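Local atomic coordinates of 3-oxo-tetronate kinase (Cupriavidus necator, PDB entry 5DMH), a protein that catalyses the ATP-dependent phosphorylation of 3-oxo-tetronate to 3-oxo-tetronate 4-phosphate, a step of carbohydrate metabolism. Residues Ala44-Asn49 with Val113-Ser118; Phe143-Pro148 with Ser256-Gly261; Asn153-Phe158 with Ser435-Gly440; Ala412-Gly417 with Pro441-Glu446. All blocks are in the same frame, centred on the assembly; numbering follows the deposited sequence. Where two conformers were deposited one is given.

Contact 1: Ala44-Asn49 with Val113-Ser118; sequences ATDLAN and VFKYCS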
loop_
_atom_site.group_PDB
_atom_site.type_symbol
_atom_site.label_atom_id
_atom_site.label_comp_id
_atom_site.label_asym_id
_atom_site.label_seq_id
_atom_site.Cartn_x
_atom_site.Cartn_y
_atom_site.Cartn_z
ATOM N N ALA A 44 -0.453 -2.297 2.598
ATOM C CA ALA A 44 -0.615 -3.076 3.807
ATOM C C ALA A 44 0.718 -3.199 4.586
ATOM O O ALA A 44 0.746 -3.022 5.816
ATOM C CB ALA A 44 -1.163 -4.457 3.462
ATOM N N THR A 45 1.824 -3.529 3.896
ATOM C CA THR A 45 3.102 -3.673 4.598
ATOM C C THR A 45 3.610 -2.327 5.142
ATOM O O THR A 45 4.202 -2.284 6.221
ATOM C CB THR A 45 4.233 -4.365 3.750
ATOM O OG1 THR A 45 4.796 -3.443 2.813
ATOM C CG2 THR A 45 3.750 -5.636 3.048
ATOM N N ASP A 46 3.381 -1.262 4.388
ATOM C CA ASP A 46 3.738 0.118 4.756
ATOM C C ASP A 46 3.043 0.477 6.059
ATOM O O ASP A 46 3.685 0.806 7.046
ATOM C CB ASP A 46 3.318 1.040 3.601
ATOM C CG ASP A 46 3.546 2.524 3.865
ATOM O OD1 ASP A 46 4.214 2.909 4.852
ATOM O OD2 ASP A 46 3.045 3.326 3.035
ATOM N N LEU A 47 1.719 0.375 6.075
ATOM C CA LEU A 47 0.956 0.574 7.312
ATOM C C LEU A 47 1.406 -0.320 8.477
ATOM O O LEU A 47 1.641 0.169 9.579
ATOM C CB LEU A 47 -0.524 0.355 7.025
ATOM C CG LEU A 47 -1.440 0.410 8.252
ATOM C CD1 LEU A 47 -1.310 1.749 8.957
ATOM C CD2 LEU A 47 -2.851 0.147 7.833
ATOM N N ALA A 48 1.535 -1.628 8.256
ATOM C CA ALA A 48 1.942 -2.509 9.318
ATOM C C ALA A 48 3.326 -2.101 9.845
ATOM O O ALA A 48 3.567 -2.142 11.033
ATOM C CB ALA A 48 1.927 -3.971 8.877
ATOM N N ASN A 49 4.217 -1.695 8.958
ATOM C CA ASN A 49 5.536 -1.225 9.391
ATOM C C ASN A 49 5.426 -0.058 10.382
ATOM O O ASN A 49 6.076 -0.047 11.426
ATOM C CB ASN A 49 6.346 -0.807 8.159
ATOM C CG ASN A 49 7.738 -0.274 8.503
ATOM O OD1 ASN A 49 8.576 -0.968 9.087
ATOM N ND2 ASN A 49 7.975 0.978 8.141
ATOM N N VAL A 113 -8.973 1.441 10.310
ATOM C CA VAL A 113 -8.257 2.282 9.356
ATOM C C VAL A 113 -8.470 1.763 7.943
ATOM O O VAL A 113 -8.346 0.556 7.704
ATOM C CB VAL A 113 -6.752 2.319 9.639
ATOM C CG1 VAL A 113 -5.995 3.028 8.479
ATOM C CG2 VAL A 113 -6.485 3.008 10.963
ATOM N N PHE A 114 -8.862 2.664 7.044
ATOM C CA PHE A 114 -8.882 2.406 5.604
ATOM C C PHE A 114 -7.646 3.027 5.018
ATOM O O PHE A 114 -7.433 4.251 5.047
ATOM C CB PHE A 114 -10.166 2.908 4.947
ATOM C CG PHE A 114 -10.187 2.875 3.449
ATOM C CD1 PHE A 114 -9.669 1.820 2.722
ATOM C CD2 PHE A 114 -10.804 3.912 2.754
ATOM C CE1 PHE A 114 -9.760 1.806 1.333
ATOM C CE2 PHE A 114 -10.892 3.908 1.374
ATOM C CZ PHE A 114 -10.347 2.860 0.657
ATOM N N LYS A 115 -6.810 2.155 4.481
ATOM C CA LYS A 115 -5.500 2.540 3.989
ATOM C C LYS A 115 -5.439 2.499 2.459
ATOM O O LYS A 115 -5.703 1.483 1.819
ATOM C CB LYS A 115 -4.445 1.608 4.591
ATOM C CG LYS A 115 -3.095 1.514 3.865
ATOM C CD LYS A 115 -2.240 2.766 4.085
ATOM C CE LYS A 115 -0.907 2.721 3.333
ATOM N NZ LYS A 115 -1.086 2.764 1.854
ATOM N N TYR A 116 -5.101 3.635 1.888
ATOM C CA TYR A 116 -4.923 3.788 0.462
ATOM C C TYR A 116 -3.586 4.527 0.198
ATOM O O TYR A 116 -2.800 4.804 1.110
ATOM C CB TYR A 116 -6.130 4.490 -0.167
ATOM C CG TYR A 116 -6.595 5.712 0.581
ATOM C CD1 TYR A 116 -5.832 6.845 0.612
ATOM C CD2 TYR A 116 -7.766 5.687 1.321
ATOM C CE1 TYR A 116 -6.228 7.947 1.322
ATOM C CE2 TYR A 116 -8.175 6.760 2.027
ATOM C CZ TYR A 116 -7.411 7.899 2.037
ATOM O OH TYR A 116 -7.838 8.970 2.765
ATOM N N CYS A 117 -3.315 4.829 -1.046
ATOM C CA CYS A 117 -1.995 5.325 -1.388
ATOM C C CYS A 117 -1.798 6.775 -0.931
ATOM O O CYS A 117 -2.732 7.576 -0.942
ATOM C CB CYS A 117 -1.809 5.248 -2.880
ATOM S SG CYS A 117 -0.108 5.190 -3.424
ATOM N N SER A 118 -0.568 7.093 -0.558
ATOM C CA SER A 118 -0.211 8.456 -0.197
ATOM C C SER A 118 -0.296 9.415 -1.378
ATOM O O SER A 118 -0.258 10.631 -1.184
ATOM C CB SER A 118 1.158 8.509 0.498
ATOM O OG SER A 118 2.195 7.983 -0.299
HETATM O O HOH W 1 1.528 2.830 0.912
#
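The flat carboxylate of Asp46 meets Lys115 through OD2, which lies 4.0 Å from Lys115 CE, the two side chains crossing at about a right angle, while OD1 is hydrogen-bonded to Ser256 OG. On the other side of strand 113-115 are two more flat groups: one face of the Phe114 ring carries Tyr116 CD2, 3.6 Å above the plane and toward the rim, and Phe114 CD2 in turn sits at the in-plane edge of Tyr116. This is helix-on-sheet packing inside the sugar-binding domain, where helix 41-53 lies across strands 34-38 and 111-115; the axes of 44-49 and 113-115 approach to 10.1 Å, with 134° between their N-to-C directions. Its greasy part is Leu47, which slides past Lys115 in the opposite direction and puts CD2 3.9 Å from Lys115 CB and 4.3 Å from Val113 CG1. The lysine chain bends at chi2 (74°) and again at chi4 (67°), curling its amine back to the backbone, where NZ donates to Tyr116 O at 2.8 Å from above the carbonyl plane. NZ also donates to a water, which donates to Asp46 OD2 at 2.7 Å; Lys115 NZ and Asp46 OD2 themselves stay 4.3 Å apart, beyond a salt bridge.

Contact 2: Phe143-Pro148 with Ser256-Gly261; sequences FTIACP and SGIALG
Cys147, at the end of strand 144-147, and Ile258, in the 3-10 segment that starts at Gly257, bring their CA atoms to 6.4 Å, the nearest CA pair between the two segments. One water joins the main chains at this point: it donates to Cys147 O at 2.7 Å and accepts from Ile258 N at 3.0 Å, so the carbonyl and the amide are tied together without meeting. The side chains form a small apolar cluster around the end of Ile258. Its CG1 stands anti to the backbone N (chi1 -165°) and the chain then turns at chi2, which carries CD1 to 3.7 Å from Ile145 CD1 and 4.0 Å from Cys147 CB. Strands 144-147 and 251-254 are parallel neighbours in the sheet of the sugar-binding domain, and the chain leaving the second of them turns back over the first with this 3-10 segment. Leu242 of helix 236-245 touches both Cys147 and Ile258. Ile145 takes the less common branch arrangement, with CG1 in the crowded position between N and the carbonyl carbon (chi1 58°), and its CD1 also lies 3.9 Å from Ile258 CG1, the two isoleucines crossing obliquely. Nearer the backbone, Ile258 CB rests 3.9 Å from Cys147 O.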
loop_
_atom_site.group_PDB
_atom_site.type_symbol
_atom_site.label_atom_id
_atom_site.label_comp_id
_atom_site.label_asym_id
_atom_site.label_seq_id
_atom_site.Cartn_x
_atom_site.Cartn_y
_atom_site.Cartn_z
ATOM N N PHE A 143 -18.736 10.680 10.022
ATOM C CA PHE A 143 -17.539 11.455 9.670
ATOM C C PHE A 143 -16.234 10.683 9.723
ATOM O O PHE A 143 -15.989 9.924 10.652
ATOM C CB PHE A 143 -17.400 12.633 10.628
ATOM C CG PHE A 143 -16.206 13.505 10.358
ATOM C CD1 PHE A 143 -16.301 14.555 9.477
ATOM C CD2 PHE A 143 -14.987 13.277 10.997
ATOM C CE1 PHE A 143 -15.210 15.369 9.233
ATOM C CE2 PHE A 143 -13.899 14.094 10.767
ATOM C CZ PHE A 143 -14.013 15.142 9.877
ATOM N N THR A 144 -15.365 10.936 8.754
ATOM C CA THR A 144 -13.972 10.503 8.885
ATOM C C THR A 144 -13.075 11.511 8.229
ATOM O O THR A 144 -13.559 12.419 7.563
ATOM C CB THR A 144 -13.717 9.113 8.294
ATOM O OG1 THR A 144 -12.426 8.679 8.704
ATOM C CG2 THR A 144 -13.799 9.137 6.796
ATOM N N ILE A 145 -11.776 11.374 8.460
ATOM C CA ILE A 145 -10.794 12.170 7.748
ATOM C C ILE A 145 -10.177 11.324 6.640
ATOM O O ILE A 145 -10.223 10.076 6.660
ATOM C CB ILE A 145 -9.651 12.693 8.644
ATOM C CG1 ILE A 145 -8.911 11.546 9.326
ATOM C CG2 ILE A 145 -10.203 13.723 9.661
ATOM C CD1 ILE A 145 -7.622 11.973 9.943
ATOM N N ALA A 146 -9.582 12.029 5.688
ATOM C CA ALA A 146 -8.872 11.437 4.575
ATOM C C ALA A 146 -7.514 12.154 4.502
ATOM O O ALA A 146 -7.436 13.323 4.120
ATOM C CB ALA A 146 -9.660 11.646 3.295
ATOM N N CYS A 147 -6.460 11.470 4.915
ATOM C CA CYS A 147 -5.150 12.088 5.009
ATOM C C CYS A 147 -4.061 11.194 4.471
ATOM O O CYS A 147 -3.476 10.391 5.219
ATOM C CB CYS A 147 -4.807 12.401 6.470
ATOM S SG CYS A 147 -3.309 13.424 6.622
ATOM N N PRO A 148 -3.754 11.348 3.184
ATOM C CA PRO A 148 -2.635 10.586 2.607
ATOM C C PRO A 148 -1.232 11.128 2.901
ATOM O O PRO A 148 -0.277 10.604 2.337
ATOM C CB PRO A 148 -2.918 10.657 1.117
ATOM C CG PRO A 148 -3.665 11.993 0.928
ATOM C CD PRO A 148 -4.520 12.093 2.160
ATOM N N SER A 256 -0.046 5.634 5.389
ATOM C CA SER A 256 0.495 5.064 6.603
ATOM C C SER A 256 0.784 6.137 7.635
ATOM O O SER A 256 0.806 5.842 8.812
ATOM C CB SER A 256 1.755 4.229 6.333
ATOM O OG SER A 256 2.767 5.026 5.824
ATOM N N GLY A 257 1.039 7.364 7.197
ATOM C CA GLY A 257 1.393 8.426 8.124
ATOM C C GLY A 257 0.311 8.722 9.139
ATOM O O GLY A 257 0.591 9.055 10.304
ATOM N N ILE A 258 -0.944 8.635 8.709
ATOM C CA ILE A 258 -2.037 8.975 9.624
ATOM C C ILE A 258 -2.122 7.985 10.799
ATOM O O ILE A 258 -2.775 8.263 11.814
ATOM C CB ILE A 258 -3.374 9.098 8.888
ATOM C CG1 ILE A 258 -4.415 9.797 9.762
ATOM C CG2 ILE A 258 -3.934 7.730 8.484
ATOM C CD1 ILE A 258 -3.991 11.200 10.249
ATOM N N ALA A 259 -1.469 6.830 10.664
ATOM C CA ALA A 259 -1.453 5.819 11.738
ATOM C C ALA A 259 -0.395 6.068 12.791
ATOM O O ALA A 259 -0.407 5.422 13.852
ATOM C CB ALA A 259 -1.262 4.425 11.166
ATOM N N LEU A 260 0.537 6.981 12.502
ATOM C CA LEU A 260 1.673 7.225 13.393
ATOM C C LEU A 260 1.285 7.326 14.865
ATOM O O LEU A 260 1.947 6.747 15.748
ATOM C CB LEU A 260 2.389 8.516 12.968
ATOM C CG LEU A 260 3.307 8.357 11.760
ATOM C CD1 LEU A 260 3.819 9.720 11.325
ATOM C CD2 LEU A 260 4.492 7.457 12.076
ATOM N N GLY A 261 0.233 8.099 15.138
ATOM C CA GLY A 261 -0.161 8.403 16.492
ATOM C C GLY A 261 -1.221 7.493 17.103
ATOM O O GLY A 261 -1.657 7.736 18.231
HETATM O O HOH W 2 -1.152 9.190 5.804
#

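Contact 3: Asn153-Phe158 with Ser435-Gly440; sequences NGRTIF and SGNFGG. With ADP (adenosine-5'-diphosphate), chain C.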
loop_
_atom_site.group_PDB
_atom_site.type_symbol
_atom_site.label_atom_id
_atom_site.label_comp_id
_atom_site.label_asym_id
_atom_site.label_seq_id
_atom_site.Cartn_x
_atom_site.Cartn_y
_atom_site.Cartn_z
ATOM N N ASN A 153 8.233 10.324 3.256
ATOM C CA ASN A 153 8.311 9.986 1.838
ATOM C C ASN A 153 7.928 11.183 0.991
ATOM O O ASN A 153 7.580 11.042 -0.196
ATOM C CB ASN A 153 7.438 8.770 1.491
ATOM C CG ASN A 153 8.246 7.484 1.306
ATOM O OD1 ASN A 153 9.366 7.500 0.790
ATOM N ND2 ASN A 153 7.674 6.357 1.747
ATOM N N GLY A 154 8.014 12.376 1.586
ATOM C CA GLY A 154 7.801 13.604 0.845
ATOM C C GLY A 154 6.385 14.021 0.472
ATOM O O GLY A 154 6.233 14.853 -0.419
ATOM N N ARG A 155 5.361 13.467 1.121
ATOM C CA ARG A 155 3.980 13.856 0.838
ATOM C C ARG A 155 3.463 14.777 1.935
ATOM O O ARG A 155 3.445 14.391 3.113
ATOM C CB ARG A 155 3.032 12.656 0.736
ATOM C CG ARG A 155 3.229 11.747 -0.485
ATOM C CD ARG A 155 4.213 10.606 -0.250
ATOM N NE ARG A 155 4.215 9.721 -1.406
ATOM C CZ ARG A 155 5.037 9.820 -2.456
ATOM N NH1 ARG A 155 4.918 8.975 -3.468
ATOM N NH2 ARG A 155 5.988 10.745 -2.515
ATOM N N THR A 156 3.098 16.001 1.549
ATOM C CA THR A 156 2.390 16.922 2.435
ATOM C C THR A 156 1.111 17.482 1.803
ATOM O O THR A 156 0.942 17.460 0.576
ATOM C CB THR A 156 3.305 18.093 2.925
ATOM O OG1 THR A 156 3.798 18.844 1.816
ATOM C CG2 THR A 156 4.462 17.562 3.734
ATOM N N ILE A 157 0.209 17.976 2.659
ATOM C CA ILE A 157 -1.098 18.481 2.263
ATOM C C ILE A 157 -1.360 19.858 2.898
ATOM O O ILE A 157 -1.240 20.016 4.102
ATOM C CB ILE A 157 -2.268 17.541 2.669
ATOM C CG1 ILE A 157 -2.050 16.125 2.137
ATOM C CG2 ILE A 157 -3.571 18.057 2.096
ATOM C CD1 ILE A 157 -2.975 15.125 2.752
ATOM N N PHE A 158 -1.651 20.829 2.042
ATOM C CA PHE A 158 -1.863 22.235 2.424
ATOM C C PHE A 158 -3.081 22.759 1.682
ATOM O O PHE A 158 -3.147 22.710 0.460
ATOM C CB PHE A 158 -0.626 23.094 2.099
ATOM C CG PHE A 158 -0.776 24.554 2.477
ATOM C CD1 PHE A 158 -0.514 24.971 3.774
ATOM C CD2 PHE A 158 -1.177 25.499 1.550
ATOM C CE1 PHE A 158 -0.631 26.301 4.113
ATOM C CE2 PHE A 158 -1.305 26.826 1.900
ATOM C CZ PHE A 158 -1.016 27.231 3.168
ATOM N N SER A 435 5.994 -0.374 -2.764
ATOM C CA SER A 435 5.182 0.591 -3.487
ATOM C C SER A 435 6.008 1.273 -4.566
ATOM O O SER A 435 7.181 1.604 -4.365
ATOM C CB SER A 435 4.615 1.624 -2.523
ATOM O OG SER A 435 3.565 2.340 -3.149
ATOM N N GLY A 436 5.401 1.483 -5.724
ATOM C CA GLY A 436 6.132 1.939 -6.880
ATOM C C GLY A 436 6.996 3.170 -6.670
ATOM O O GLY A 436 8.123 3.244 -7.174
ATOM N N ASN A 437 6.485 4.143 -5.929
ATOM C CA ASN A 437 7.211 5.376 -5.725
ATOM C C ASN A 437 8.294 5.321 -4.624
ATOM O O ASN A 437 9.013 6.312 -4.411
ATOM C CB ASN A 437 6.217 6.507 -5.402
ATOM C CG ASN A 437 5.371 6.905 -6.591
ATOM O OD1 ASN A 437 5.849 6.999 -7.718
ATOM N ND2 ASN A 437 4.110 7.171 -6.336
ATOM N N PHE A 438 8.411 4.206 -3.916
ATOM C CA PHE A 438 9.276 4.166 -2.741
ATOM C C PHE A 438 10.645 3.560 -3.017
ATOM O O PHE A 438 10.858 2.887 -4.055
ATOM C CB PHE A 438 8.613 3.396 -1.603
ATOM C CG PHE A 438 7.384 4.053 -1.048
ATOM C CD1 PHE A 438 7.019 5.352 -1.423
ATOM C CD2 PHE A 438 6.569 3.355 -0.160
ATOM C CE1 PHE A 438 5.858 5.934 -0.892
ATOM C CE2 PHE A 438 5.425 3.941 0.366
ATOM C CZ PHE A 438 5.070 5.217 -0.007
ATOM N N GLY A 439 11.560 3.802 -2.077
ATOM C CA GLY A 439 12.905 3.277 -2.136
ATOM C C GLY A 439 13.854 4.185 -2.903
ATOM O O GLY A 439 13.444 4.921 -3.801
ATOM N N GLY A 440 15.130 4.075 -2.574
ATOM C CA GLY A 440 16.180 4.783 -3.278
ATOM C C GLY A 440 16.635 4.023 -4.508
ATOM O O GLY A 440 16.117 2.924 -4.807
HETATM P PB ADP C . 2.761 1.340 -8.640
HETATM O O1B ADP C . 3.097 0.818 -7.247
HETATM O O2B ADP C . 3.936 2.085 -9.250
HETATM O O3B ADP C . 1.442 2.095 -8.704
HETATM P PA ADP C . 1.513 -1.046 -9.789
HETATM O O1A ADP C . 2.140 -2.374 -9.958
HETATM O O2A ADP C . 0.454 -0.799 -8.770
HETATM O O3A ADP C . 2.718 0.035 -9.614
HETATM O "O5'" ADP C . 0.821 -0.563 -11.153
HETATM C "C5'" ADP C . 1.531 -0.522 -12.383
HETATM C "C4'" ADP C . 0.608 -1.007 -13.497
HETATM O "O4'" ADP C . 1.157 -0.649 -14.755
HETATM C "C3'" ADP C . 0.465 -2.523 -13.492
HETATM O "O3'" ADP C . -0.865 -2.920 -13.881
HETATM C "C2'" ADP C . 1.467 -2.935 -14.524
HETATM O "O2'" ADP C . 1.253 -4.247 -15.003
HETATM C "C1'" ADP C . 1.291 -1.829 -15.536
HETATM N N9 ADP C . 2.457 -1.758 -16.410
HETATM C C8 ADP C . 3.758 -1.878 -16.049
HETATM N N7 ADP C . 4.561 -1.795 -17.120
HETATM C C5 ADP C . 3.748 -1.623 -18.190
HETATM C C6 ADP C . 3.954 -1.489 -19.631
HETATM N N6 ADP C . 5.224 -1.492 -20.088
HETATM N N1 ADP C . 2.871 -1.316 -20.414
HETATM C C2 ADP C . 1.617 -1.290 -19.917
HETATM N N3 ADP C . 1.332 -1.429 -18.601
HETATM C C4 ADP C . 2.361 -1.607 -17.720
HETATM O O HOH W 3 11.020 5.167 0.278
HETATM O O HOH W 4 2.840 6.977 -3.637
#
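Asn153 lays its amide flat over the ring of Phe438, the two planes only 17° apart. ND2 sits 3.1 Å above the ring plane over its centre, so the amide lies over the face, and ND2 is hydrogen-bonded to Pro416 O. From the opposite face Ser435 OG looks at the rim of the same ring. Arg155 comes at Phe438 differently: NH1 approaches the ring edge near its plane, 4.1 Å from Phe438 CE1, with guanidinium and ring planes turned 63° apart, and CE1 lies over one guanidinium face. The bend at chi2 (90°) swings the head group round so that NH2 makes a weak hydrogen bond back to Asn153 O while NE is held by Ser118 OG. NH1 also packs 3.4 Å from Asn437 CB; between NH1 and Asn437 ND2, both donors, a water accepts from each. A second water links Asn153 OD1 to Gly439 N. Ser435 to Phe438 forms a type I beta turn, which presents Gly436 N to ADP O1B at 2.8 Å. The arrangement is thus a domain interface beside the nucleotide site, with the sugar-binding domain resting against the turn whose Gly436 N donates to the beta-phosphate.

Contact 4: Ala412-Gly417 with Pro441-Glu446; sequences AQIAPG and PDFFDE
A classic beta bulge and the first turn of a helix meet here in the nucleotide-binding domain: Ile414 and Ala415, both opposite Val418, bulge at the end of strand 407-415 just before the chain returns as the antiparallel strand 418-423, and helix 443-451 packs against that corner. Ile414 does most of the touching. Its CG2 branch is anti to the backbone N, with CG1 (chi1 -57°) anti to the carbonyl carbon, and CG2 reaches Phe443 CE1 at 3.7 Å, the two side chains crossing at about a right angle. The same methyl also rests against the helix itself, 4.4 Å from Glu446 CB, where that exposed residue forms the outer margin of the contact. Phe443 has its CG anti to the backbone N (chi1 177°), which swings the ring across to the strand corner, where it also touches Val418 and Lys434 of the neighbouring strands. Asp442 occupies the N-cap position but makes no capping bond with its side chain, and the helix begins with the bond from Glu446 N to Asp442 O. The ADP lies about 11 Å from the side chain of Phe443, so this is packing near the site rather than part of it. From the neighbouring bulge residue, Ala415 CB reaches the ring at its edge, near the ring plane, 4.2 Å from Phe443 CD1.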
loop_
_atom_site.group_PDB
_atom_site.type_symbol
_atom_site.label_atom_id
_atom_site.label_comp_id
_atom_site.label_asym_id
_atom_site.label_seq_id
_atom_site.Cartn_x
_atom_site.Cartn_y
_atom_site.Cartn_z
ATOM N N ALA A 412 12.046 -5.601 9.729
ATOM C CA ALA A 412 12.632 -4.276 9.825
ATOM C C ALA A 412 12.423 -3.457 8.571
ATOM O O ALA A 412 12.342 -3.999 7.469
ATOM C CB ALA A 412 14.125 -4.375 10.141
ATOM N N GLN A 413 12.352 -2.135 8.748
ATOM C CA GLN A 413 12.207 -1.225 7.619
ATOM C C GLN A 413 13.458 -1.287 6.745
ATOM O O GLN A 413 14.573 -1.187 7.244
ATOM C CB GLN A 413 11.995 0.212 8.124
ATOM C CG GLN A 413 11.846 1.243 7.005
ATOM C CD GLN A 413 11.332 2.571 7.512
ATOM O OE1 GLN A 413 10.266 2.645 8.144
ATOM N NE2 GLN A 413 12.087 3.631 7.259
ATOM N N ILE A 414 13.257 -1.456 5.441
ATOM C CA ILE A 414 14.329 -1.366 4.452
ATOM C C ILE A 414 14.488 0.076 3.941
ATOM O O ILE A 414 15.595 0.596 3.873
ATOM C CB ILE A 414 14.031 -2.283 3.260
ATOM C CG1 ILE A 414 13.836 -3.729 3.743
ATOM C CG2 ILE A 414 15.134 -2.185 2.216
ATOM C CD1 ILE A 414 13.173 -4.608 2.704
ATOM N N ALA A 415 13.366 0.699 3.593
ATOM C CA ALA A 415 13.289 2.100 3.167
ATOM C C ALA A 415 11.978 2.660 3.690
ATOM O O ALA A 415 11.082 1.901 4.035
ATOM C CB ALA A 415 13.312 2.201 1.680
ATOM N N PRO A 416 11.846 3.979 3.749
ATOM C CA PRO A 416 10.555 4.492 4.227
ATOM C C PRO A 416 9.385 3.891 3.450
ATOM O O PRO A 416 9.387 3.832 2.208
ATOM C CB PRO A 416 10.684 6.010 4.024
ATOM C CG PRO A 416 12.185 6.264 4.104
ATOM C CD PRO A 416 12.794 5.052 3.420
ATOM N N GLY A 417 8.392 3.410 4.197
ATOM C CA GLY A 417 7.237 2.763 3.629
ATOM C C GLY A 417 7.414 1.302 3.191
ATOM O O GLY A 417 6.470 0.724 2.674
ATOM N N PRO A 441 17.591 4.596 -5.256
ATOM C CA PRO A 441 18.099 3.947 -6.473
ATOM C C PRO A 441 18.635 2.543 -6.290
ATOM O O PRO A 441 18.550 1.737 -7.222
ATOM C CB PRO A 441 19.249 4.866 -6.905
ATOM C CG PRO A 441 18.919 6.181 -6.308
ATOM C CD PRO A 441 18.185 5.930 -5.050
ATOM N N ASP A 442 19.160 2.272 -5.100
ATOM C CA ASP A 442 19.806 1.004 -4.811
ATOM C C ASP A 442 18.897 -0.012 -4.120
ATOM O O ASP A 442 19.371 -1.024 -3.603
ATOM C CB ASP A 442 21.047 1.261 -3.969
ATOM C CG ASP A 442 22.131 2.006 -4.749
ATOM O OD1 ASP A 442 22.329 1.692 -5.941
ATOM O OD2 ASP A 442 22.760 2.915 -4.186
ATOM N N PHE A 443 17.592 0.248 -4.129
ATOM C CA PHE A 443 16.665 -0.516 -3.329
ATOM C C PHE A 443 16.667 -2.036 -3.614
ATOM O O PHE A 443 16.573 -2.817 -2.695
ATOM C CB PHE A 443 15.257 0.013 -3.489
ATOM C CG PHE A 443 14.245 -0.789 -2.746
ATOM C CD1 PHE A 443 13.985 -0.532 -1.419
ATOM C CD2 PHE A 443 13.565 -1.839 -3.382
ATOM C CE1 PHE A 443 13.032 -1.297 -0.737
ATOM C CE2 PHE A 443 12.658 -2.605 -2.707
ATOM C CZ PHE A 443 12.378 -2.343 -1.391
ATOM N N PHE A 444 16.782 -2.444 -4.874
ATOM C CA PHE A 444 16.643 -3.857 -5.192
ATOM C C PHE A 444 17.719 -4.662 -4.442
ATOM O O PHE A 444 17.430 -5.704 -3.837
ATOM C CB PHE A 444 16.763 -4.105 -6.700
ATOM C CG PHE A 444 15.624 -3.582 -7.530
ATOM C CD1 PHE A 444 14.374 -3.257 -6.984
ATOM C CD2 PHE A 444 15.791 -3.445 -8.889
ATOM C CE1 PHE A 444 13.370 -2.816 -7.791
ATOM C CE2 PHE A 444 14.786 -3.003 -9.685
ATOM C CZ PHE A 444 13.557 -2.686 -9.139
ATOM N N ASP A 445 18.964 -4.186 -4.487
ATOM C CA ASP A 445 20.068 -4.833 -3.771
ATOM C C ASP A 445 19.926 -4.725 -2.270
ATOM O O ASP A 445 20.142 -5.697 -1.549
ATOM C CB ASP A 445 21.440 -4.275 -4.211
ATOM C CG ASP A 445 22.591 -4.975 -3.520
ATOM O OD1 ASP A 445 22.782 -6.181 -3.757
ATOM O OD2 ASP A 445 23.302 -4.343 -2.727
ATOM N N GLU A 446 19.582 -3.532 -1.795
ATOM C CA GLU A 446 19.334 -3.336 -0.374
ATOM C C GLU A 446 18.299 -4.326 0.160
ATOM O O GLU A 446 18.506 -4.953 1.209
ATOM C CB GLU A 446 18.885 -1.902 -0.103
ATOM C CG GLU A 446 19.996 -0.885 -0.280
ATOM C CD GLU A 446 19.489 0.546 -0.235
ATOM O OE1 GLU A 446 18.536 0.884 -0.971
ATOM O OE2 GLU A 446 20.028 1.328 0.555
#

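How the contacts relate
Going from the N terminus, contact 1 closes first, joining helix 41-53 to strand 111-115 across 63 residues. Contact 2 then ties strand 144-147 to the loop after strand 251-254, 107 residues on and still within the sugar-binding domain. Contact 3 starts inside that span and ends only at 435-440, so it crosses contact 2 and carries the chain into the nucleotide-binding domain. Contact 4 opens inside the span of contact 3 and closes after it, crossing in turn and tying the end of strand 407-415 to helix 443-451; none nests. Asn49 ND2 to Gln413 OE1 (2.8 Å) links contacts 1 and 4, and Pro148 CD packs on Ile157 CD1 (3.5 Å) between contacts 2 and 3.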